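Local atomic coordinates of lipase-specific foldase (Burkholderia glumae, PDB entry 2ES4), a protein that assists the folding of the extracellular lipase, its specific client, as that enzyme passes through the periplasm. Residues T281-Y286 / A325-G330; R130-Y135 / E178-D183; A241-A246 / D251-Q256; P72-A75 / L79-T82. One frame throughout, in Å; residues are numbered along the deposited sequence.

Contact 1: T281-Y286 / A325-G330; sequences TRYQAY and ASLDRG
Y283 and Y286 share one carboxylate, that of D328, each tyrosine taking a different oxygen. Y283 donates from OH to D328 OD1 at 2.5 Å, on the anti lone pair, while Y286 OH donates to D328 OD2 at 2.6 Å on the syn side. The Y286 ring meets the carboxylate edge-on and nearly in its plane, the two flat groups being only 17° apart; the Y283 ring is turned by 41°. L327 fills in beside this polar pair. Its CD2 stands over the middle of one Y283 face, 3.9 Å from the ring centroid, a CH-pi contact, and its CB lies 3.5 Å from Y283 CZ. The tyrosines sit one helical turn apart on helix 263-294 and reach across to helix 320-328, so the contact joins the long helix to the last helix of this all-helical chaperone. In Y283, CG lies anti to the backbone N (chi1 179°), which carries the ring out toward L327 and D328. Two arginines approach the carboxylate from outside: R290 forms a salt bridge to OD1, and R311 of helix 300-314 makes a long, weak ion pair with OD2. Two hydroxyl donors and this positive charge would be expected to favour the ionised form of D328. Farther out, Y286 packs on I307 and L310 and sets its ring edge-to-face with F315, and L327 leans on W279. From the same turn of chain, S326 and R329 bond to the other protein of the assembly.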
loop_
_atom_site.group_PDB
_atom_site.type_symbol
_atom_site.label_atom_id
_atom_site.label_comp_id
_atom_site.label_asym_id
_atom_site.label_seq_id
_atom_site.Cartn_x
_atom_site.Cartn_y
_atom_site.Cartn_z
ATOM N N THR B 281 28.186 16.487 -6.193
ATOM C CA THR B 281 29.338 17.373 -6.043
ATOM C C THR B 281 29.261 18.172 -4.742
ATOM O O THR B 281 30.255 18.278 -4.013
ATOM C CB THR B 281 29.461 18.331 -7.237
ATOM O OG1 THR B 281 29.713 17.575 -8.425
ATOM C CG2 THR B 281 30.596 19.339 -7.034
ATOM N N ARG B 282 28.081 18.720 -4.454
ATOM C CA ARG B 282 27.880 19.499 -3.237
ATOM C C ARG B 282 27.985 18.638 -1.986
ATOM O O ARG B 282 28.580 19.063 -0.992
ATOM C CB ARG B 282 26.540 20.229 -3.268
ATOM C CG ARG B 282 26.465 21.328 -4.329
ATOM C CD ARG B 282 25.144 22.095 -4.295
ATOM N NE ARG B 282 23.998 21.306 -4.759
ATOM C CZ ARG B 282 23.037 20.821 -3.974
ATOM N NH1 ARG B 282 23.070 21.025 -2.658
ATOM N NH2 ARG B 282 22.027 20.145 -4.507
ATOM N N TYR B 283 27.456 17.414 -2.050
ATOM C CA TYR B 283 27.527 16.510 -0.912
ATOM C C TYR B 283 28.976 16.096 -0.647
ATOM O O TYR B 283 29.399 16.022 0.510
ATOM C CB TYR B 283 26.647 15.269 -1.114
ATOM C CG TYR B 283 26.729 14.318 0.057
ATOM C CD1 TYR B 283 26.138 14.647 1.296
ATOM C CD2 TYR B 283 27.491 13.133 -0.030
ATOM C CE1 TYR B 283 26.311 13.819 2.424
ATOM C CE2 TYR B 283 27.669 12.305 1.089
ATOM C CZ TYR B 283 27.081 12.656 2.307
ATOM O OH TYR B 283 27.259 11.837 3.393
ATOM N N GLN B 284 29.723 15.823 -1.716
ATOM C CA GLN B 284 31.126 15.428 -1.590
ATOM C C GLN B 284 31.995 16.542 -1.003
ATOM O O GLN B 284 32.915 16.264 -0.229
ATOM C CB GLN B 284 31.691 14.967 -2.929
ATOM C CG GLN B 284 31.113 13.647 -3.421
ATOM N N ALA B 285 31.681 17.795 -1.342
ATOM C CA ALA B 285 32.424 18.950 -0.819
ATOM C C ALA B 285 32.110 19.095 0.663
ATOM O O ALA B 285 33.005 19.316 1.482
ATOM C CB ALA B 285 32.051 20.215 -1.563
ATOM N N TYR B 286 30.837 18.908 1.003
ATOM C CA TYR B 286 30.395 18.967 2.384
ATOM C C TYR B 286 31.085 17.850 3.178
ATOM O O TYR B 286 31.525 18.078 4.302
ATOM C CB TYR B 286 28.875 18.810 2.456
ATOM C CG TYR B 286 28.369 18.210 3.749
ATOM C CD1 TYR B 286 28.350 18.963 4.937
ATOM C CD2 TYR B 286 27.991 16.853 3.808
ATOM C CE1 TYR B 286 27.981 18.372 6.153
ATOM C CE2 TYR B 286 27.624 16.255 5.012
ATOM C CZ TYR B 286 27.624 17.018 6.178
ATOM O OH TYR B 286 27.268 16.434 7.362
ATOM N N ALA B 325 21.970 14.231 6.098
ATOM C CA ALA B 325 22.047 13.485 7.362
ATOM C C ALA B 325 21.858 12.001 7.086
ATOM O O ALA B 325 22.570 11.163 7.650
ATOM C CB ALA B 325 21.002 13.983 8.349
ATOM N N SER B 326 20.947 11.695 6.159
ATOM C CA SER B 326 20.671 10.325 5.741
ATOM C C SER B 326 21.899 9.720 5.076
ATOM O O SER B 326 22.310 8.618 5.431
ATOM C CB SER B 326 19.490 10.279 4.774
ATOM O OG SER B 326 19.395 9.009 4.145
ATOM N N LEU B 327 22.489 10.449 4.131
ATOM C CA LEU B 327 23.683 9.967 3.449
ATOM C C LEU B 327 24.869 9.776 4.385
ATOM O O LEU B 327 25.670 8.862 4.195
ATOM C CB LEU B 327 24.054 10.856 2.272
ATOM C CG LEU B 327 23.447 10.517 0.907
ATOM C CD1 LEU B 327 21.955 10.316 1.013
ATOM C CD2 LEU B 327 23.784 11.594 -0.107
ATOM N N ASP B 328 24.933 10.598 5.428
ATOM C CA ASP B 328 26.004 10.503 6.426
ATOM C C ASP B 328 25.918 9.220 7.255
ATOM O O ASP B 328 26.921 8.772 7.818
ATOM C CB ASP B 328 25.965 11.690 7.387
ATOM C CG ASP B 328 26.491 12.976 6.776
ATOM O OD1 ASP B 328 27.054 12.964 5.664
ATOM O OD2 ASP B 328 26.355 14.018 7.442
ATOM N N ARG B 329 24.722 8.637 7.319
ATOM C CA ARG B 329 24.492 7.416 8.088
ATOM C C ARG B 329 24.780 6.123 7.334
ATOM O O ARG B 329 24.410 5.038 7.784
ATOM C CB ARG B 329 23.069 7.403 8.660
ATOM C CG ARG B 329 22.839 8.451 9.739
ATOM C CD ARG B 329 21.493 8.271 10.441
ATOM N NE ARG B 329 20.353 8.546 9.567
ATOM C CZ ARG B 329 19.778 9.738 9.413
ATOM N NH1 ARG B 329 20.225 10.802 10.071
ATOM N NH2 ARG B 329 18.745 9.866 8.594
ATOM N N GLY B 330 25.472 6.234 6.210
ATOM C CA GLY B 330 25.805 5.051 5.447
ATOM C C GLY B 330 27.101 5.206 4.698
ATOM O O GLY B 330 27.906 6.083 5.018
#

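Contact 2: R130-Y135 / E178-D183; sequences RRYRAY and EPFFGD
The most squarely seated part of this contact is the meeting of Y132 and F180, a T-shaped pair with ring planes at 89° and centroids 4.9 Å apart. F180 points its edge at the tyrosine face, and CE2 leads: it stands above the middle of the ring, 3.7 Å from Y132 CG and almost as near to every other ring carbon. Y132 is turned with CG anti to its own nitrogen, which brings the end of the side chain closer to F180 than its root. Y135 and F181 come closer at the rim, Y135 CE2 lying 3.5 Å from F181 CE2, yet they are less well matched. Their planes are near parallel (25°) but slid apart, so the rings hardly overlap. These four rings span two helices, 120-137 and 177-198, whose local axes stay 13.1 Å apart and run at 44° to each other, a wide helix-helix interface bridged by aromatic side chains. Helix 155-172 adds A169 against both Y135 and F181, and helix 84-90 sets V85 against F180. The Y132 hydroxyl is hydrogen-bonded to D90. On the outer sides of the helices the exposed R133 and E178 turn elsewhere, R133 to D105 and E178 to R186.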
loop_
_atom_site.group_PDB
_atom_site.type_symbol
_atom_site.label_atom_id
_atom_site.label_comp_id
_atom_site.label_asym_id
_atom_site.label_seq_id
_atom_site.Cartn_x
_atom_site.Cartn_y
_atom_site.Cartn_z
ATOM N N ARG B 130 -31.068 -5.433 -2.161
ATOM C CA ARG B 130 -31.659 -6.556 -1.445
ATOM C C ARG B 130 -30.934 -7.856 -1.782
ATOM O O ARG B 130 -30.526 -8.602 -0.891
ATOM C CB ARG B 130 -33.141 -6.689 -1.767
ATOM N N ARG B 131 -30.717 -8.082 -3.074
ATOM C CA ARG B 131 -30.028 -9.278 -3.539
ATOM C C ARG B 131 -28.556 -9.319 -3.140
ATOM O O ARG B 131 -28.019 -10.394 -2.864
ATOM C CB ARG B 131 -30.185 -9.425 -5.047
ATOM C CG ARG B 131 -31.508 -10.056 -5.440
ATOM C CD ARG B 131 -31.637 -10.227 -6.942
ATOM N NE ARG B 131 -32.008 -8.984 -7.614
ATOM C CZ ARG B 131 -32.345 -8.895 -8.899
ATOM N NH1 ARG B 131 -32.360 -9.979 -9.667
ATOM N NH2 ARG B 131 -32.676 -7.720 -9.417
ATOM N N TYR B 132 -27.924 -8.147 -3.067
ATOM C CA TYR B 132 -26.523 -8.061 -2.678
ATOM C C TYR B 132 -26.349 -8.408 -1.215
ATOM O O TYR B 132 -25.494 -9.210 -0.866
ATOM C CB TYR B 132 -25.949 -6.672 -2.957
ATOM C CG TYR B 132 -24.432 -6.609 -2.988
ATOM C CD1 TYR B 132 -23.773 -5.373 -2.943
ATOM C CD2 TYR B 132 -23.643 -7.784 -3.102
ATOM C CE1 TYR B 132 -22.360 -5.298 -3.010
ATOM C CE2 TYR B 132 -22.242 -7.722 -3.170
ATOM C CZ TYR B 132 -21.609 -6.473 -3.123
ATOM O OH TYR B 132 -20.242 -6.412 -3.174
ATOM N N ARG B 133 -27.172 -7.807 -0.365
ATOM C CA ARG B 133 -27.105 -8.071 1.065
ATOM C C ARG B 133 -27.442 -9.528 1.377
ATOM O O ARG B 133 -26.926 -10.092 2.339
ATOM C CB ARG B 133 -28.019 -7.120 1.827
ATOM C CG ARG B 133 -29.484 -7.262 1.523
ATOM C CD ARG B 133 -30.297 -6.163 2.130
ATOM N NE ARG B 133 -30.006 -6.044 3.548
ATOM C CZ ARG B 133 -30.589 -5.178 4.363
ATOM N NH1 ARG B 133 -31.514 -4.341 3.907
ATOM N NH2 ARG B 133 -30.234 -5.140 5.638
ATOM N N ALA B 134 -28.268 -10.138 0.523
ATOM C CA ALA B 134 -28.644 -11.542 0.675
ATOM C C ALA B 134 -27.397 -12.380 0.424
ATOM O O ALA B 134 -27.201 -13.416 1.056
ATOM C CB ALA B 134 -29.733 -11.914 -0.307
ATOM N N TYR B 135 -26.531 -11.876 -0.460
ATOM C CA TYR B 135 -25.274 -12.527 -0.799
ATOM C C TYR B 135 -24.373 -12.624 0.422
ATOM O O TYR B 135 -23.800 -13.679 0.670
ATOM C CB TYR B 135 -24.591 -11.775 -1.956
ATOM C CG TYR B 135 -23.176 -12.183 -2.270
ATOM C CD1 TYR B 135 -22.094 -11.731 -1.479
ATOM C CD2 TYR B 135 -22.902 -13.026 -3.350
ATOM C CE1 TYR B 135 -20.783 -12.122 -1.745
ATOM C CE2 TYR B 135 -21.582 -13.423 -3.635
ATOM C CZ TYR B 135 -20.532 -12.962 -2.829
ATOM O OH TYR B 135 -19.243 -13.322 -3.115
ATOM N N GLU B 178 -22.820 -11.843 -12.923
ATOM C CA GLU B 178 -21.828 -11.591 -13.955
ATOM C C GLU B 178 -21.182 -10.203 -13.869
ATOM O O GLU B 178 -19.959 -10.098 -13.815
ATOM C CB GLU B 178 -22.416 -11.841 -15.365
ATOM C CG GLU B 178 -21.536 -11.365 -16.528
ATOM C CD GLU B 178 -20.222 -12.125 -16.614
ATOM O OE1 GLU B 178 -19.363 -11.705 -17.405
ATOM O OE2 GLU B 178 -20.043 -13.138 -15.897
ATOM N N PRO B 179 -21.990 -9.123 -13.880
ATOM C CA PRO B 179 -21.394 -7.793 -13.801
ATOM C C PRO B 179 -20.707 -7.522 -12.466
ATOM O O PRO B 179 -19.729 -6.796 -12.417
ATOM C CB PRO B 179 -22.597 -6.889 -14.025
ATOM C CG PRO B 179 -23.695 -7.626 -13.470
ATOM C CD PRO B 179 -23.453 -8.988 -13.997
ATOM N N PHE B 180 -21.178 -8.180 -11.412
ATOM C CA PHE B 180 -20.614 -8.017 -10.080
ATOM C C PHE B 180 -19.261 -8.674 -9.881
ATOM O O PHE B 180 -18.307 -8.020 -9.460
ATOM C CB PHE B 180 -21.580 -8.545 -9.019
ATOM C CG PHE B 180 -22.518 -7.512 -8.477
ATOM C CD1 PHE B 180 -23.247 -6.665 -9.335
ATOM C CD2 PHE B 180 -22.681 -7.377 -7.089
ATOM C CE1 PHE B 180 -24.126 -5.692 -8.812
ATOM C CE2 PHE B 180 -23.556 -6.413 -6.554
ATOM C CZ PHE B 180 -24.277 -5.569 -7.415
ATOM N N PHE B 181 -19.179 -9.962 -10.202
ATOM C CA PHE B 181 -17.952 -10.723 -10.007
ATOM C C PHE B 181 -17.313 -11.292 -11.256
ATOM O O PHE B 181 -16.320 -12.007 -11.156
ATOM C CB PHE B 181 -18.198 -11.851 -9.006
ATOM C CG PHE B 181 -18.729 -11.380 -7.698
ATOM C CD1 PHE B 181 -17.918 -10.639 -6.821
ATOM C CD2 PHE B 181 -20.055 -11.643 -7.339
ATOM C CE1 PHE B 181 -18.426 -10.163 -5.595
ATOM C CE2 PHE B 181 -20.569 -11.173 -6.123
ATOM C CZ PHE B 181 -19.758 -10.430 -5.247
ATOM N N GLY B 182 -17.851 -10.950 -12.426
ATOM C CA GLY B 182 -17.312 -11.452 -13.685
ATOM C C GLY B 182 -15.816 -11.286 -13.832
ATOM O O GLY B 182 -15.090 -12.277 -13.838
ATOM N N ASP B 183 -15.355 -10.038 -13.837
ATOM C CA ASP B 183 -13.932 -9.731 -13.968
ATOM C C ASP B 183 -13.106 -10.279 -12.809
ATOM O O ASP B 183 -12.073 -10.914 -13.033
ATOM C CB ASP B 183 -13.720 -8.223 -14.074
ATOM C CG ASP B 183 -14.507 -7.599 -15.211
ATOM O OD1 ASP B 183 -14.386 -8.075 -16.362
ATOM O OD2 ASP B 183 -15.252 -6.632 -14.950
#

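Contact 3: A241-A246 / D251-Q256; sequences ADLQKA and DQMRAQ
L243 meets M253 and Q256 with nearly the whole length of its side chain. Its CB already touches the methionine end, 3.7 Å from both M253 SD and M253 CE. With CG anti to the carbonyl carbon, the branch is thrown forward between the two residues of the facing helix. CD1 goes deepest, 3.6 Å from M253 SD and 3.8 Å from Q256 CB. CD2, the other methyl, lies against the aliphatic part of the glutamine, 4.0 Å from Q256 CG. Q256 crosses the leucine at about a right angle, and it is the CB-CG portion that touches, since its amide end leads away. M253 bends toward L243: chi2 (67°) and chi3 (85°) fold the chain so that the sulfur and methyl come over to the first helix, where CE also rests 3.7 Å from Q244 CG. The contact between the segments is thus apolar even where glutamines take part. M253 is buried beyond it by A269 and Q273 of helix 263-294, and Q244 packs on M272 and Q273 of the same helix. Q244 NE2 additionally makes a weak hydrogen bond to the other protein of the assembly. Away from L243, R254 NH1 and D251 OD1 form a salt bridge within the second helix. The two local axes run at 150° and approach to 10.4 Å across a connection of only a few residues, as in an alpha-alpha hairpin, here formed by helices 221-245 and 250-258.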
loop_
_atom_site.group_PDB
_atom_site.type_symbol
_atom_site.label_atom_id
_atom_site.label_comp_id
_atom_site.label_asym_id
_atom_site.label_seq_id
_atom_site.Cartn_x
_atom_site.Cartn_y
_atom_site.Cartn_z
ATOM N N ALA B 241 15.615 5.153 -16.059
ATOM C CA ALA B 241 16.339 4.467 -14.988
ATOM C C ALA B 241 17.554 3.713 -15.510
ATOM O O ALA B 241 18.627 3.782 -14.912
ATOM C CB ALA B 241 15.418 3.519 -14.244
ATOM N N ASP B 242 17.396 3.053 -16.659
ATOM C CA ASP B 242 18.485 2.299 -17.280
ATOM C C ASP B 242 19.657 3.187 -17.682
ATOM O O ASP B 242 20.816 2.809 -17.494
ATOM C CB ASP B 242 17.993 1.519 -18.501
ATOM C CG ASP B 242 17.079 0.359 -18.137
ATOM O OD1 ASP B 242 17.237 -0.228 -17.042
ATOM O OD2 ASP B 242 16.194 0.032 -18.955
ATOM N N LEU B 243 19.355 4.379 -18.194
ATOM C CA LEU B 243 20.400 5.319 -18.592
ATOM C C LEU B 243 21.175 5.831 -17.384
ATOM O O LEU B 243 22.389 6.029 -17.458
ATOM C CB LEU B 243 19.810 6.477 -19.383
ATOM C CG LEU B 243 19.436 6.113 -20.815
ATOM C CD1 LEU B 243 18.565 7.174 -21.410
ATOM C CD2 LEU B 243 20.706 5.928 -21.638
ATOM N N GLN B 244 20.483 5.977 -16.256
ATOM C CA GLN B 244 21.126 6.423 -15.021
ATOM C C GLN B 244 22.089 5.351 -14.529
ATOM O O GLN B 244 23.239 5.652 -14.205
ATOM C CB GLN B 244 20.100 6.689 -13.932
ATOM C CG GLN B 244 19.163 7.813 -14.221
ATOM C CD GLN B 244 18.164 8.005 -13.115
ATOM O OE1 GLN B 244 18.485 8.530 -12.048
ATOM N NE2 GLN B 244 16.932 7.618 -13.376
ATOM N N LYS B 245 21.627 4.098 -14.535
ATOM C CA LYS B 245 22.436 2.954 -14.104
ATOM C C LYS B 245 23.674 2.783 -14.977
ATOM O O LYS B 245 24.719 2.326 -14.503
ATOM C CB LYS B 245 21.615 1.666 -14.142
ATOM C CG LYS B 245 20.540 1.579 -13.082
ATOM C CD LYS B 245 19.805 0.249 -13.148
ATOM C CE LYS B 245 18.762 0.124 -12.041
ATOM N NZ LYS B 245 17.693 1.161 -12.133
ATOM N N ALA B 246 23.556 3.190 -16.241
ATOM C CA ALA B 246 24.655 3.113 -17.196
ATOM C C ALA B 246 25.627 4.279 -17.014
ATOM O O ALA B 246 26.704 4.294 -17.616
ATOM C CB ALA B 246 24.116 3.091 -18.620
ATOM N N ASP B 251 23.966 15.005 -21.449
ATOM C CA ASP B 251 23.849 15.070 -22.910
ATOM C C ASP B 251 23.436 13.731 -23.505
ATOM O O ASP B 251 22.600 13.689 -24.409
ATOM C CB ASP B 251 25.157 15.530 -23.565
ATOM C CG ASP B 251 25.434 17.010 -23.360
ATOM O OD1 ASP B 251 24.479 17.815 -23.315
ATOM O OD2 ASP B 251 26.625 17.377 -23.252
ATOM N N GLN B 252 23.999 12.642 -22.978
ATOM C CA GLN B 252 23.668 11.300 -23.458
ATOM C C GLN B 252 22.236 10.946 -23.085
ATOM O O GLN B 252 21.508 10.347 -23.884
ATOM C CB GLN B 252 24.608 10.261 -22.871
ATOM C CG GLN B 252 26.054 10.414 -23.290
ATOM C CD GLN B 252 26.950 9.397 -22.622
ATOM O OE1 GLN B 252 26.889 9.196 -21.409
ATOM N NE2 GLN B 252 27.786 8.737 -23.416
ATOM N N MET B 253 21.837 11.342 -21.877
ATOM C CA MET B 253 20.481 11.106 -21.385
ATOM C C MET B 253 19.495 11.824 -22.305
ATOM O O MET B 253 18.541 11.220 -22.780
ATOM C CB MET B 253 20.333 11.631 -19.958
ATOM C CG MET B 253 18.926 11.530 -19.384
ATOM S SD MET B 253 18.330 9.859 -19.099
ATOM C CE MET B 253 19.026 9.542 -17.489
ATOM N N ARG B 254 19.781 13.089 -22.605
ATOM C CA ARG B 254 18.932 13.887 -23.479
ATOM C C ARG B 254 18.824 13.273 -24.871
ATOM O O ARG B 254 17.724 13.103 -25.378
ATOM C CB ARG B 254 19.465 15.307 -23.615
ATOM C CG ARG B 254 18.537 16.248 -24.405
ATOM C CD ARG B 254 19.157 17.610 -24.673
ATOM N NE ARG B 254 19.573 18.299 -23.449
ATOM C CZ ARG B 254 20.839 18.449 -23.064
ATOM N NH1 ARG B 254 21.826 17.958 -23.807
ATOM N NH2 ARG B 254 21.119 19.067 -21.926
ATOM N N ALA B 255 19.966 12.903 -25.447
ATOM C CA ALA B 255 20.015 12.317 -26.789
ATOM C C ALA B 255 19.225 11.025 -26.930
ATOM O O ALA B 255 18.385 10.901 -27.828
ATOM C CB ALA B 255 21.449 12.098 -27.218
ATOM N N GLN B 256 19.460 10.088 -26.016
ATOM C CA GLN B 256 18.772 8.808 -26.046
ATOM C C GLN B 256 17.273 8.903 -25.771
ATOM O O GLN B 256 16.467 8.263 -26.454
ATOM C CB GLN B 256 19.431 7.817 -25.085
ATOM C CG GLN B 256 18.859 6.400 -25.167
ATOM C CD GLN B 256 18.853 5.854 -26.584
ATOM O OE1 GLN B 256 19.879 5.869 -27.272
ATOM N NE2 GLN B 256 17.684 5.417 -27.045
#

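Contact 4: P72-A75 / L79-T82; sequences PLAA and LART
A single beta bridge between L73 and L79 pinches a loop ahead of helix 84-90, with P72 and A80 supplying its hydrogen bond. A80 N donates to P72 O at 2.8 Å with an N-H...O angle of 158°, approaching from well above the carbonyl plane. The same oxygen receives a CA-H...O contact from L79, whose CA is 3.3 Å away, so two neighbouring residues grip one carbonyl. Apolar groups close in around it: P72 CB lies 3.7 Å from A80 CB, and the leucines cross with L73 CD2 at 4.1 Å from L79 CD2. At the far end T82 runs alongside the proline ring, pointing the other way; its chi1 of 61° tucks OG1 in over its own backbone, 3.4 Å from P72 CG. Both leucines continue onto L116 of helix 101-116; L79 also packs on W176, while P72 sits on A84 and V85. R81 turns away from the bridge and makes a cation-pi contact with W176. Around R81 the backbone closes again, T82 N bonding to A80 O at 2.7 Å, which makes this an inverse gamma turn just after an isolated bridge.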
loop_
_atom_site.group_PDB
_atom_site.type_symbol
_atom_site.label_atom_id
_atom_site.label_comp_id
_atom_site.label_asym_id
_atom_site.label_seq_id
_atom_site.Cartn_x
_atom_site.Cartn_y
_atom_site.Cartn_z
ATOM N N PRO B 72 -24.666 3.570 -12.998
ATOM C CA PRO B 72 -24.809 3.512 -14.458
ATOM C C PRO B 72 -26.240 3.328 -14.963
ATOM O O PRO B 72 -26.973 2.457 -14.491
ATOM C CB PRO B 72 -23.914 2.336 -14.827
ATOM C CG PRO B 72 -24.100 1.423 -13.689
ATOM C CD PRO B 72 -24.010 2.345 -12.503
ATOM N N LEU B 73 -26.630 4.179 -15.908
ATOM C CA LEU B 73 -27.964 4.137 -16.494
ATOM C C LEU B 73 -27.920 3.756 -17.963
ATOM O O LEU B 73 -27.138 4.317 -18.732
ATOM C CB LEU B 73 -28.657 5.493 -16.331
ATOM C CG LEU B 73 -28.946 5.954 -14.900
ATOM C CD1 LEU B 73 -29.526 7.351 -14.916
ATOM C CD2 LEU B 73 -29.894 4.974 -14.225
ATOM N N ALA B 74 -28.764 2.802 -18.346
ATOM C CA ALA B 74 -28.843 2.341 -19.729
ATOM C C ALA B 74 -29.888 3.154 -20.487
ATOM O O ALA B 74 -30.502 4.069 -19.925
ATOM C CB ALA B 74 -29.187 0.859 -19.774
ATOM N N ALA B 75 -30.086 2.813 -21.760
ATOM C CA ALA B 75 -31.059 3.493 -22.616
ATOM C C ALA B 75 -32.484 3.280 -22.125
ATOM O O ALA B 75 -33.269 4.232 -22.052
ATOM C CB ALA B 75 -30.930 3.014 -24.044
ATOM N N LEU B 79 -30.982 0.504 -14.849
ATOM C CA LEU B 79 -29.586 0.388 -14.450
ATOM C C LEU B 79 -28.784 -0.435 -15.440
ATOM O O LEU B 79 -29.181 -1.551 -15.792
ATOM C CB LEU B 79 -29.460 -0.249 -13.069
ATOM C CG LEU B 79 -29.918 0.539 -11.851
ATOM C CD1 LEU B 79 -29.757 -0.342 -10.646
ATOM C CD2 LEU B 79 -29.091 1.807 -11.702
ATOM N N ALA B 80 -27.685 0.143 -15.925
ATOM C CA ALA B 80 -26.804 -0.548 -16.861
ATOM C C ALA B 80 -26.152 -1.678 -16.084
ATOM O O ALA B 80 -25.573 -1.447 -15.021
ATOM C CB ALA B 80 -25.748 0.396 -17.402
ATOM N N ARG B 81 -26.309 -2.902 -16.582
ATOM C CA ARG B 81 -25.742 -4.069 -15.920
ATOM C C ARG B 81 -24.230 -4.167 -16.034
ATOM O O ARG B 81 -23.695 -5.006 -16.760
ATOM C CB ARG B 81 -26.426 -5.354 -16.389
ATOM C CG ARG B 81 -27.877 -5.442 -15.975
ATOM C CD ARG B 81 -28.465 -6.797 -16.250
ATOM N NE ARG B 81 -29.770 -6.954 -15.610
ATOM C CZ ARG B 81 -30.490 -8.070 -15.638
ATOM N NH1 ARG B 81 -30.038 -9.142 -16.279
ATOM N NH2 ARG B 81 -31.653 -8.128 -15.003
ATOM N N THR B 82 -23.545 -3.267 -15.330
ATOM C CA THR B 82 -22.088 -3.214 -15.328
ATOM C C THR B 82 -21.596 -3.304 -13.894
ATOM O O THR B 82 -22.379 -3.155 -12.951
ATOM C CB THR B 82 -21.561 -1.908 -15.967
ATOM O OG1 THR B 82 -22.023 -0.781 -15.214
ATOM C CG2 THR B 82 -22.039 -1.777 -17.410
#

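From the N terminus the four contacts follow one another in series, none nested in or crossing another. Contact 4 comes first and closes a loop of three intervening residues. Contact 2 then spans 42 residues, bringing helix 177-198 back to helix 120-137; it touches contact 4 directly, P179 CB lying 3.5 Å from R81 O. Contact 3 lies at the C-terminal end of helix 221-245 and closes the short turn to helix 250-258, on the opposite side of the chain's centre from contact 2, their centres about 49 Å apart. Contact 1 spans 38 residues and ties the C-terminal helix to helix 263-294, with its centre about 24 Å from that of contact 3.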